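PDB 6VVE: Dot/Icm T4SS effector from Legionella pneumophila, which is a kinase activated by host inositol hexakisphosphate, binds ADP and manganese, and probably phosphorylates its targets inside the infected host cell. Local coordinates for residues A[116-121]-A[173-178]; A[157-162]-A[234-239]; A[167-172]-A[229-234]. All coordinates share one frame; numbering follows the deposited sequence.

Contact 1 (A[116-121]-A[173-178]); sequences QFFLKY and NDAGYW
F118, near the C-terminal end of helix 102-121, meets Y177 over one face of its ring and A175 at its outer end, two residues that follow the end of helix 159-174. With Y177 it forms a T-shaped (edge-to-face) pair: the tyrosine turns its edge toward the face of the phenylalanine, the centroids are 5.2 Å apart, and the planes meet at 59°, so the T is tilted rather than square. Y177 CE2 stands 4.0 Å from F118 CD2, over the rim of the ring and not its middle, and the two side chains run antiparallel as they pass. F118 has CG anti to the backbone N (chi1 173°), which sends its ring out from the helix toward the turn. Its far end then meets the methyl of A175, with F118 CZ 3.3 Å from A175 CB; the methyl comes in obliquely, and the packing here is tight. No hydrogen bond passes between the segments, so this small patch, 122 Å² in all, is held by apolar and aromatic contact.

The turn that presents A175 and Y177 is itself well tied. G176, in positive phi, closes a Schellman motif, its N lying 2.9 Å from N173 O. N173 ND2 also reaches forward to Y177 O at 2.9 Å, almost straight at 163°, on a lone pair in the carbonyl plane. Around the contact, L172 touches both F118 and Y177, and H122 stacks on F118.

Chain order and the presence of an ADP pocket are consistent with a protein-kinase-like fold, in which helix 102-121 corresponds to helix αC and 159-174 to αE. The contact would then join the end of αC to the turn that leads from αE into the catalytic loop, at the junction of the two lobes.

Contact 2 (A[157-162]-A[234-239]); sequences IDQPKI and YVYNFI
I162 and I239 make the apolar part of this contact, reaching toward each other tip to tip from helices 159-174 and 231-239. Two methyl pairs do the touching: I162 CG2 lies 3.8 Å from I239 CD1, and I162 CD1 lies 4.0 Å from I239 CG2. Both isoleucines share one shape, CG1 anti to the carbonyl carbon and CG2 anti to the backbone N (chi1 -52° and -57°), so each offers both a branch methyl and a chain-end methyl to its partner. The pairing is crossed, the branch methyl of either residue meeting the chain-end methyl of the other. Y240, the residue after I239, also touches I162.

The polar part runs alongside. Q159 stretches out from the first turn of its helix, its chain extended beyond CG, until NE2 comes to 3.7 Å from Y236 OH, with amide and phenol ring planes 43° apart. These two groups are neighbours and not bonded to each other; each makes its hydrogen bond to OE2 of E163, so one carboxylate oxygen serves both polar ends, which would help keep them side by side. No hydrogen bond joins the two segments directly.

The aromatic part lies beyond the segments: the Y236 ring meets that of Y240, which also touches Q159.

Joining the beginning of one helix to the later part of another in this way is plain interhelical packing, consistent with the helical C-terminal lobe of a protein-kinase-like fold.

Contact 3 (A[167-172]-A[229-234]); sequences LALKEL and KDQWLY
K170 and W232 dominate this buried helix-helix contact, which pairs helix 159-174 with the start of helix 231-239 in what is probably the C-terminal lobe of a protein-kinase-like fold.

The chief interaction is CH-pi. The K170 chain runs along one indole face in the same direction as the W232 side chain: K170 CG stands 3.5 Å from the centroid of the W232 five-membered ring, 4° off its normal, and K170 CE reaches 3.6 Å from W232 CZ2. L233 CB covers the opposite face. W232 CG sits between its own backbone N and carbonyl carbon (chi1 63°), which lays the indole against the lysine. The bend at the end of the K170 chain brings NZ to D174 OD2 in a salt bridge; its cation-pi attraction to the indole is weak at most.

Apolar packing adds L169, whose CD2 is 3.9 Å from W232 CA. The other methyl of L169, CD1, is in van der Waals contact with the amide oxygen OE1 of Q231 at 3.6 Å.

Hydrogen bonds to outside partners fix the polar ends: Q231 NE2 bonds to H179 O, and the indole NE1 of W232 to the hydroxyl OG of S269.

How the contacts relate
From the N terminus, helix 102-121 comes first; contact 1 closes a loop from its end to 173-178 that carries strands 132-134 and 142-146 and nearly all of helix 159-174. Contact 2 runs from the start of that helix, 157-162, to 234-239, and contact 3 from 167-172 to 229-234, so contact 3 nests within contact 2 and both cross contact 1. All three use helix 159-174 at successive levels: contact 2 at its beginning, contact 3 in its second half, contact 1 at and just past its end. Contacts 1 and 3 meet directly, N173 OD1 lying 2.9 Å from W232 N in a probable hydrogen bond. Helix 159-174 thus links helix 102-121 to helix 231-239.

Contact 1 (A[116-121]-A[173-178])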
loop_
_atom_site.group_PDB
_atom_site.type_symbol
_atom_site.label_atom_id
_atom_site.label_comp_id
_atom_site.label_asym_id
_atom_site.label_seq_id
_atom_site.Cartn_x
_atom_site.Cartn_y
_atom_site.Cartn_z
ATOM N N GLN A 116 0.417 -4.246 8.098
ATOM C CA GLN A 116 1.132 -3.173 8.781
ATOM C C GLN A 116 2.451 -3.679 9.356
ATOM O O GLN A 116 3.483 -3.003 9.256
ATOM C CB GLN A 116 0.258 -2.584 9.885
ATOM C CG GLN A 116 0.788 -1.284 10.485
ATOM C CD GLN A 116 0.394 -0.062 9.664
ATOM O OE1 GLN A 116 0.725 0.044 8.487
ATOM N NE2 GLN A 116 -0.334 0.851 10.283
ATOM N N PHE A 117 2.440 -4.871 9.958
ATOM C CA PHE A 117 3.681 -5.425 10.495
ATOM C C PHE A 117 4.687 -5.710 9.386
ATOM O O PHE A 117 5.889 -5.469 9.548
ATOM C CB PHE A 117 3.404 -6.702 11.295
ATOM C CG PHE A 117 3.056 -6.444 12.734
ATOM C CD1 PHE A 117 4.059 -6.216 13.667
ATOM C CD2 PHE A 117 1.737 -6.420 13.151
ATOM C CE1 PHE A 117 3.751 -5.975 14.994
ATOM C CE2 PHE A 117 1.420 -6.168 14.472
ATOM C CZ PHE A 117 2.427 -5.944 15.397
ATOM N N PHE A 118 4.216 -6.231 8.251
ATOM C CA PHE A 118 5.098 -6.395 7.100
ATOM C C PHE A 118 5.740 -5.066 6.723
ATOM O O PHE A 118 6.959 -4.983 6.527
ATOM C CB PHE A 118 4.322 -6.967 5.911
ATOM C CG PHE A 118 5.118 -7.003 4.633
ATOM C CD1 PHE A 118 5.192 -5.885 3.808
ATOM C CD2 PHE A 118 5.797 -8.151 4.261
ATOM C CE1 PHE A 118 5.933 -5.912 2.647
ATOM C CE2 PHE A 118 6.539 -8.182 3.088
ATOM C CZ PHE A 118 6.604 -7.066 2.285
ATOM N N LEU A 119 4.925 -4.005 6.628
ATOM C CA LEU A 119 5.454 -2.698 6.263
ATOM C C LEU A 119 6.500 -2.229 7.264
ATOM O O LEU A 119 7.558 -1.718 6.871
ATOM C CB LEU A 119 4.319 -1.680 6.156
ATOM C CG LEU A 119 3.291 -1.902 5.056
ATOM C CD1 LEU A 119 2.186 -0.824 5.134
ATOM C CD2 LEU A 119 3.936 -1.907 3.690
ATOM N N LYS A 120 6.227 -2.399 8.561
ATOM C CA LYS A 120 7.194 -1.999 9.575
ATOM C C LYS A 120 8.501 -2.767 9.424
ATOM O O LYS A 120 9.590 -2.179 9.464
ATOM C CB LYS A 120 6.606 -2.198 10.974
ATOM C CG LYS A 120 7.574 -1.859 12.098
ATOM C CD LYS A 120 6.935 -2.027 13.466
ATOM C CE LYS A 120 7.978 -1.895 14.571
ATOM N NZ LYS A 120 7.362 -1.864 15.927
ATOM N N TYR A 121 8.414 -4.088 9.260
ATOM C CA TYR A 121 9.604 -4.920 9.164
ATOM C C TYR A 121 10.391 -4.686 7.879
ATOM O O TYR A 121 11.498 -5.228 7.746
ATOM C CB TYR A 121 9.214 -6.393 9.275
ATOM C CG TYR A 121 8.608 -6.765 10.624
ATOM C CD1 TYR A 121 8.809 -5.975 11.738
ATOM C CD2 TYR A 121 7.829 -7.905 10.767
ATOM C CE1 TYR A 121 8.257 -6.312 12.969
ATOM C CE2 TYR A 121 7.281 -8.257 11.982
ATOM C CZ TYR A 121 7.495 -7.459 13.082
ATOM O OH TYR A 121 6.948 -7.790 14.301
ATOM N N ASN A 173 5.428 -5.342 -3.765
ATOM C CA ASN A 173 5.095 -6.250 -4.854
ATOM C C ASN A 173 5.994 -7.483 -4.836
ATOM O O ASN A 173 5.528 -8.602 -5.087
ATOM C CB ASN A 173 5.210 -5.536 -6.204
ATOM C CG ASN A 173 4.284 -4.325 -6.321
ATOM O OD1 ASN A 173 4.542 -3.410 -7.102
ATOM N ND2 ASN A 173 3.196 -4.322 -5.548
ATOM N N ASP A 174 7.292 -7.299 -4.554
ATOM C CA ASP A 174 8.206 -8.436 -4.536
ATOM C C ASP A 174 7.759 -9.509 -3.554
ATOM O O ASP A 174 8.081 -10.692 -3.742
ATOM C CB ASP A 174 9.627 -7.978 -4.192
ATOM C CG ASP A 174 10.280 -7.208 -5.326
ATOM O OD1 ASP A 174 9.720 -7.199 -6.439
ATOM O OD2 ASP A 174 11.356 -6.616 -5.100
ATOM N N ALA A 175 7.025 -9.125 -2.513
ATOM C CA ALA A 175 6.544 -10.040 -1.493
ATOM C C ALA A 175 5.163 -10.621 -1.794
ATOM O O ALA A 175 4.639 -11.415 -0.985
ATOM C CB ALA A 175 6.511 -9.323 -0.131
ATOM N N GLY A 176 4.571 -10.274 -2.931
ATOM C CA GLY A 176 3.277 -10.806 -3.305
ATOM C C GLY A 176 2.073 -9.974 -2.912
ATOM O O GLY A 176 0.944 -10.455 -3.055
ATOM N N TYR A 177 2.274 -8.756 -2.412
ATOM C CA TYR A 177 1.195 -7.834 -2.102
ATOM C C TYR A 177 1.144 -6.732 -3.154
ATOM O O TYR A 177 2.176 -6.327 -3.699
ATOM C CB TYR A 177 1.382 -7.199 -0.725
ATOM C CG TYR A 177 1.405 -8.166 0.449
ATOM C CD1 TYR A 177 0.234 -8.668 0.978
ATOM C CD2 TYR A 177 2.604 -8.551 1.024
ATOM C CE1 TYR A 177 0.245 -9.544 2.053
ATOM C CE2 TYR A 177 2.637 -9.416 2.111
ATOM C CZ TYR A 177 1.449 -9.916 2.615
ATOM O OH TYR A 177 1.467 -10.780 3.689
ATOM N N TRP A 178 -0.057 -6.227 -3.435
ATOM C CA TRP A 178 -0.168 -5.086 -4.334
ATOM C C TRP A 178 -1.390 -4.239 -3.988
ATOM O O TRP A 178 -2.335 -4.692 -3.322
ATOM C CB TRP A 178 -0.201 -5.534 -5.804
ATOM C CG TRP A 178 -1.355 -6.406 -6.226
ATOM C CD1 TRP A 178 -2.531 -5.990 -6.786
ATOM C CD2 TRP A 178 -1.420 -7.837 -6.188
ATOM N NE1 TRP A 178 -3.331 -7.071 -7.073
ATOM C CE2 TRP A 178 -2.673 -8.215 -6.710
ATOM C CE3 TRP A 178 -0.543 -8.840 -5.747
ATOM C CZ2 TRP A 178 -3.075 -9.550 -6.794
ATOM C CZ3 TRP A 178 -0.945 -10.158 -5.836
ATOM C CH2 TRP A 178 -2.195 -10.503 -6.357
#

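Contact 2 (A[157-162]-A[234-239])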
loop_
_atom_site.group_PDB
_atom_site.type_symbol
_atom_site.label_atom_id
_atom_site.label_comp_id
_atom_site.label_asym_id
_atom_site.label_seq_id
_atom_site.Cartn_x
_atom_site.Cartn_y
_atom_site.Cartn_z
ATOM N N ILE A 157 11.388 18.545 -9.464
ATOM C CA ILE A 157 11.883 18.956 -8.153
ATOM C C ILE A 157 11.589 17.883 -7.112
ATOM O O ILE A 157 12.392 17.650 -6.200
ATOM C CB ILE A 157 11.281 20.314 -7.748
ATOM C CG1 ILE A 157 11.751 21.432 -8.683
ATOM C CG2 ILE A 157 11.658 20.647 -6.306
ATOM C CD1 ILE A 157 13.181 21.889 -8.447
ATOM N N ASP A 158 10.441 17.208 -7.229
ATOM C CA ASP A 158 10.037 16.173 -6.282
ATOM C C ASP A 158 10.181 14.766 -6.855
ATOM O O ASP A 158 9.524 13.835 -6.382
ATOM C CB ASP A 158 8.594 16.409 -5.831
ATOM C CG ASP A 158 8.391 17.783 -5.205
ATOM O OD1 ASP A 158 9.209 18.175 -4.346
ATOM O OD2 ASP A 158 7.423 18.474 -5.592
ATOM N N GLN A 159 11.038 14.588 -7.856
ATOM C CA GLN A 159 11.253 13.253 -8.407
ATOM C C GLN A 159 11.716 12.252 -7.353
ATOM O O GLN A 159 11.259 11.097 -7.394
ATOM C CB GLN A 159 12.266 13.317 -9.555
ATOM C CG GLN A 159 12.632 11.956 -10.119
ATOM C CD GLN A 159 13.148 12.032 -11.540
ATOM O OE1 GLN A 159 13.456 13.112 -12.042
ATOM N NE2 GLN A 159 13.236 10.886 -12.198
ATOM N N PRO A 160 12.588 12.608 -6.405
ATOM C CA PRO A 160 12.973 11.625 -5.374
ATOM C C PRO A 160 11.799 11.125 -4.554
ATOM O O PRO A 160 11.804 9.960 -4.138
ATOM C CB PRO A 160 13.980 12.402 -4.508
ATOM C CG PRO A 160 14.507 13.484 -5.415
ATOM C CD PRO A 160 13.355 13.867 -6.298
ATOM N N LYS A 161 10.793 11.970 -4.299
ATOM C CA LYS A 161 9.612 11.513 -3.572
ATOM C C LYS A 161 8.948 10.342 -4.287
ATOM O O LYS A 161 8.600 9.326 -3.666
ATOM C CB LYS A 161 8.613 12.656 -3.412
ATOM C CG LYS A 161 9.000 13.705 -2.399
ATOM C CD LYS A 161 7.860 14.687 -2.172
ATOM C CE LYS A 161 8.321 15.896 -1.376
ATOM N NZ LYS A 161 7.223 16.875 -1.177
ATOM N N ILE A 162 8.752 10.475 -5.599
ATOM C CA ILE A 162 8.090 9.423 -6.358
ATOM C C ILE A 162 9.000 8.207 -6.483
ATOM O O ILE A 162 8.547 7.065 -6.367
ATOM C CB ILE A 162 7.655 9.959 -7.737
ATOM C CG1 ILE A 162 6.850 11.250 -7.576
ATOM C CG2 ILE A 162 6.847 8.905 -8.477
ATOM C CD1 ILE A 162 6.307 11.814 -8.868
ATOM N N TYR A 234 4.646 -0.034 -13.528
ATOM C CA TYR A 234 3.653 0.725 -14.284
ATOM C C TYR A 234 3.562 2.161 -13.777
ATOM O O TYR A 234 3.491 3.111 -14.570
ATOM C CB TYR A 234 2.278 0.068 -14.183
ATOM C CG TYR A 234 2.225 -1.410 -14.501
ATOM C CD1 TYR A 234 3.219 -2.029 -15.252
ATOM C CD2 TYR A 234 1.151 -2.184 -14.075
ATOM C CE1 TYR A 234 3.166 -3.376 -15.534
ATOM C CE2 TYR A 234 1.075 -3.535 -14.369
ATOM C CZ TYR A 234 2.091 -4.129 -15.083
ATOM O OH TYR A 234 2.012 -5.471 -15.352
ATOM N N VAL A 235 3.556 2.336 -12.452
ATOM C CA VAL A 235 3.473 3.675 -11.876
ATOM C C VAL A 235 4.666 4.515 -12.319
ATOM O O VAL A 235 4.514 5.656 -12.781
ATOM C CB VAL A 235 3.381 3.592 -10.340
ATOM C CG1 VAL A 235 3.387 4.984 -9.734
ATOM C CG2 VAL A 235 2.134 2.823 -9.917
ATOM N N TYR A 236 5.874 3.960 -12.194
ATOM C CA TYR A 236 7.064 4.742 -12.503
ATOM C C TYR A 236 7.115 5.129 -13.979
ATOM O O TYR A 236 7.400 6.281 -14.321
ATOM C CB TYR A 236 8.324 3.973 -12.127
ATOM C CG TYR A 236 9.561 4.830 -12.235
ATOM C CD1 TYR A 236 9.922 5.693 -11.205
ATOM C CD2 TYR A 236 10.370 4.782 -13.363
ATOM C CE1 TYR A 236 11.056 6.485 -11.299
ATOM C CE2 TYR A 236 11.511 5.564 -13.459
ATOM C CZ TYR A 236 11.839 6.419 -12.430
ATOM O OH TYR A 236 12.960 7.211 -12.521
ATOM N N ASN A 237 6.854 4.166 -14.868
ATOM C CA ASN A 237 6.955 4.440 -16.301
ATOM C C ASN A 237 5.856 5.381 -16.776
ATOM O O ASN A 237 6.075 6.149 -17.710
ATOM C CB ASN A 237 6.916 3.135 -17.096
ATOM C CG ASN A 237 8.275 2.469 -17.175
ATOM O OD1 ASN A 237 8.976 2.580 -18.185
ATOM N ND2 ASN A 237 8.666 1.786 -16.105
ATOM N N PHE A 238 4.675 5.333 -16.155
ATOM C CA PHE A 238 3.624 6.278 -16.516
ATOM C C PHE A 238 4.051 7.707 -16.207
ATOM O O PHE A 238 3.773 8.627 -16.985
ATOM C CB PHE A 238 2.328 5.949 -15.775
ATOM C CG PHE A 238 1.211 6.916 -16.061
ATOM C CD1 PHE A 238 0.511 6.855 -17.254
ATOM C CD2 PHE A 238 0.865 7.893 -15.137
ATOM C CE1 PHE A 238 -0.513 7.748 -17.528
ATOM C CE2 PHE A 238 -0.166 8.787 -15.404
ATOM C CZ PHE A 238 -0.854 8.708 -16.605
ATOM N N ILE A 239 4.745 7.908 -15.075
ATOM C CA ILE A 239 5.128 9.256 -14.662
ATOM C C ILE A 239 6.420 9.683 -15.351
ATOM O O ILE A 239 6.577 10.848 -15.733
ATOM C CB ILE A 239 5.250 9.310 -13.130
ATOM C CG1 ILE A 239 3.929 8.889 -12.477
ATOM C CG2 ILE A 239 5.654 10.690 -12.665
ATOM C CD1 ILE A 239 3.985 8.816 -10.956
#

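Contact 3 (A[167-172]-A[229-234])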
loop_
_atom_site.group_PDB
_atom_site.type_symbol
_atom_site.label_atom_id
_atom_site.label_comp_id
_atom_site.label_asym_id
_atom_site.label_seq_id
_atom_site.Cartn_x
_atom_site.Cartn_y
_atom_site.Cartn_z
ATOM N N LEU A 167 10.032 2.482 -5.184
ATOM C CA LEU A 167 10.879 1.418 -4.646
ATOM C C LEU A 167 10.235 0.780 -3.419
ATOM O O LEU A 167 10.363 -0.428 -3.189
ATOM C CB LEU A 167 12.259 1.971 -4.301
ATOM C CG LEU A 167 13.102 2.439 -5.488
ATOM C CD1 LEU A 167 14.388 3.072 -5.008
ATOM C CD2 LEU A 167 13.379 1.295 -6.446
ATOM N N ALA A 168 9.539 1.578 -2.609
ATOM C CA ALA A 168 8.797 1.001 -1.489
ATOM C C ALA A 168 7.671 0.100 -1.987
ATOM O O ALA A 168 7.428 -0.981 -1.429
ATOM C CB ALA A 168 8.243 2.110 -0.596
ATOM N N LEU A 169 6.961 0.537 -3.033
ATOM C CA LEU A 169 5.895 -0.293 -3.589
ATOM C C LEU A 169 6.461 -1.566 -4.210
ATOM O O LEU A 169 5.833 -2.636 -4.135
ATOM C CB LEU A 169 5.102 0.496 -4.618
ATOM C CG LEU A 169 3.959 -0.228 -5.325
ATOM C CD1 LEU A 169 2.957 -0.752 -4.311
ATOM C CD2 LEU A 169 3.280 0.708 -6.333
ATOM N N LYS A 170 7.646 -1.472 -4.824
ATOM C CA LYS A 170 8.280 -2.660 -5.386
ATOM C C LYS A 170 8.603 -3.676 -4.300
ATOM O O LYS A 170 8.409 -4.885 -4.490
ATOM C CB LYS A 170 9.550 -2.275 -6.132
ATOM C CG LYS A 170 10.261 -3.451 -6.794
ATOM C CD LYS A 170 11.573 -3.008 -7.440
ATOM C CE LYS A 170 12.276 -4.179 -8.117
ATOM N NZ LYS A 170 12.526 -5.304 -7.183
ATOM N N GLU A 171 9.107 -3.208 -3.157
ATOM C CA GLU A 171 9.346 -4.106 -2.027
ATOM C C GLU A 171 8.056 -4.812 -1.636
ATOM O O GLU A 171 8.056 -6.009 -1.328
ATOM C CB GLU A 171 9.915 -3.310 -0.848
ATOM C CG GLU A 171 10.801 -4.105 0.083
ATOM C CD GLU A 171 11.569 -3.219 1.051
ATOM O OE1 GLU A 171 11.522 -1.980 0.895
ATOM O OE2 GLU A 171 12.225 -3.764 1.967
ATOM N N LEU A 172 6.938 -4.086 -1.670
ATOM C CA LEU A 172 5.640 -4.700 -1.418
ATOM C C LEU A 172 5.302 -5.732 -2.491
ATOM O O LEU A 172 4.954 -6.882 -2.183
ATOM C CB LEU A 172 4.569 -3.612 -1.361
ATOM C CG LEU A 172 3.179 -4.023 -0.886
ATOM C CD1 LEU A 172 3.179 -4.240 0.622
ATOM C CD2 LEU A 172 2.146 -2.974 -1.290
ATOM N N LYS A 229 2.549 -7.865 -9.298
ATOM C CA LYS A 229 3.975 -7.949 -9.014
ATOM C C LYS A 229 4.774 -6.897 -9.775
ATOM O O LYS A 229 5.854 -6.503 -9.318
ATOM C CB LYS A 229 4.493 -9.348 -9.343
ATOM C CG LYS A 229 4.079 -10.411 -8.320
ATOM C CD LYS A 229 4.937 -11.665 -8.418
ATOM C CE LYS A 229 6.344 -11.439 -7.868
ATOM N NZ LYS A 229 6.345 -11.142 -6.406
ATOM N N ASP A 230 4.274 -6.442 -10.928
ATOM C CA ASP A 230 4.922 -5.402 -11.716
ATOM C C ASP A 230 4.249 -4.050 -11.543
ATOM O O ASP A 230 4.548 -3.114 -12.289
ATOM C CB ASP A 230 4.937 -5.789 -13.202
ATOM C CG ASP A 230 5.786 -7.035 -13.469
ATOM O OD1 ASP A 230 6.603 -7.400 -12.588
ATOM O OD2 ASP A 230 5.631 -7.647 -14.552
ATOM N N GLN A 231 3.338 -3.934 -10.580
ATOM C CA GLN A 231 2.617 -2.687 -10.349
ATOM C C GLN A 231 3.570 -1.508 -10.253
ATOM O O GLN A 231 3.375 -0.478 -10.917
ATOM C CB GLN A 231 1.797 -2.833 -9.061
ATOM C CG GLN A 231 0.769 -1.776 -8.806
ATOM C CD GLN A 231 -0.077 -2.111 -7.593
ATOM O OE1 GLN A 231 0.422 -2.163 -6.469
ATOM N NE2 GLN A 231 -1.350 -2.378 -7.823
ATOM N N TRP A 232 4.602 -1.640 -9.418
ATOM C CA TRP A 232 5.556 -0.556 -9.207
ATOM C C TRP A 232 6.115 -0.036 -10.526
ATOM O O TRP A 232 6.358 1.170 -10.679
ATOM C CB TRP A 232 6.703 -1.051 -8.318
ATOM C CG TRP A 232 7.482 -2.149 -8.971
ATOM C CD1 TRP A 232 7.195 -3.484 -8.946
ATOM C CD2 TRP A 232 8.669 -2.008 -9.756
ATOM N NE1 TRP A 232 8.134 -4.184 -9.676
ATOM C CE2 TRP A 232 9.048 -3.296 -10.180
ATOM C CE3 TRP A 232 9.441 -0.917 -10.155
ATOM C CZ2 TRP A 232 10.178 -3.520 -10.964
ATOM C CZ3 TRP A 232 10.571 -1.144 -10.936
ATOM C CH2 TRP A 232 10.922 -2.432 -11.332
ATOM N N LEU A 233 6.334 -0.933 -11.491
ATOM C CA LEU A 233 6.916 -0.523 -12.765
ATOM C C LEU A 233 5.939 0.316 -13.571
ATOM O O LEU A 233 6.349 1.283 -14.238
ATOM C CB LEU A 233 7.343 -1.757 -13.554
ATOM C CG LEU A 233 8.056 -1.541 -14.884
ATOM C CD1 LEU A 233 9.419 -0.915 -14.669
ATOM C CD2 LEU A 233 8.179 -2.871 -15.640
ATOM N N TYR A 234 4.646 -0.034 -13.528
ATOM C CA TYR A 234 3.653 0.725 -14.284
ATOM C C TYR A 234 3.562 2.161 -13.777
ATOM O O TYR A 234 3.491 3.111 -14.570
ATOM C CB TYR A 234 2.278 0.068 -14.183
ATOM C CG TYR A 234 2.225 -1.410 -14.501
ATOM C CD1 TYR A 234 3.219 -2.029 -15.252
ATOM C CD2 TYR A 234 1.151 -2.184 -14.075
ATOM C CE1 TYR A 234 3.166 -3.376 -15.534
ATOM C CE2 TYR A 234 1.075 -3.535 -14.369
ATOM C CZ TYR A 234 2.091 -4.129 -15.083
ATOM O OH TYR A 234 2.012 -5.471 -15.352
#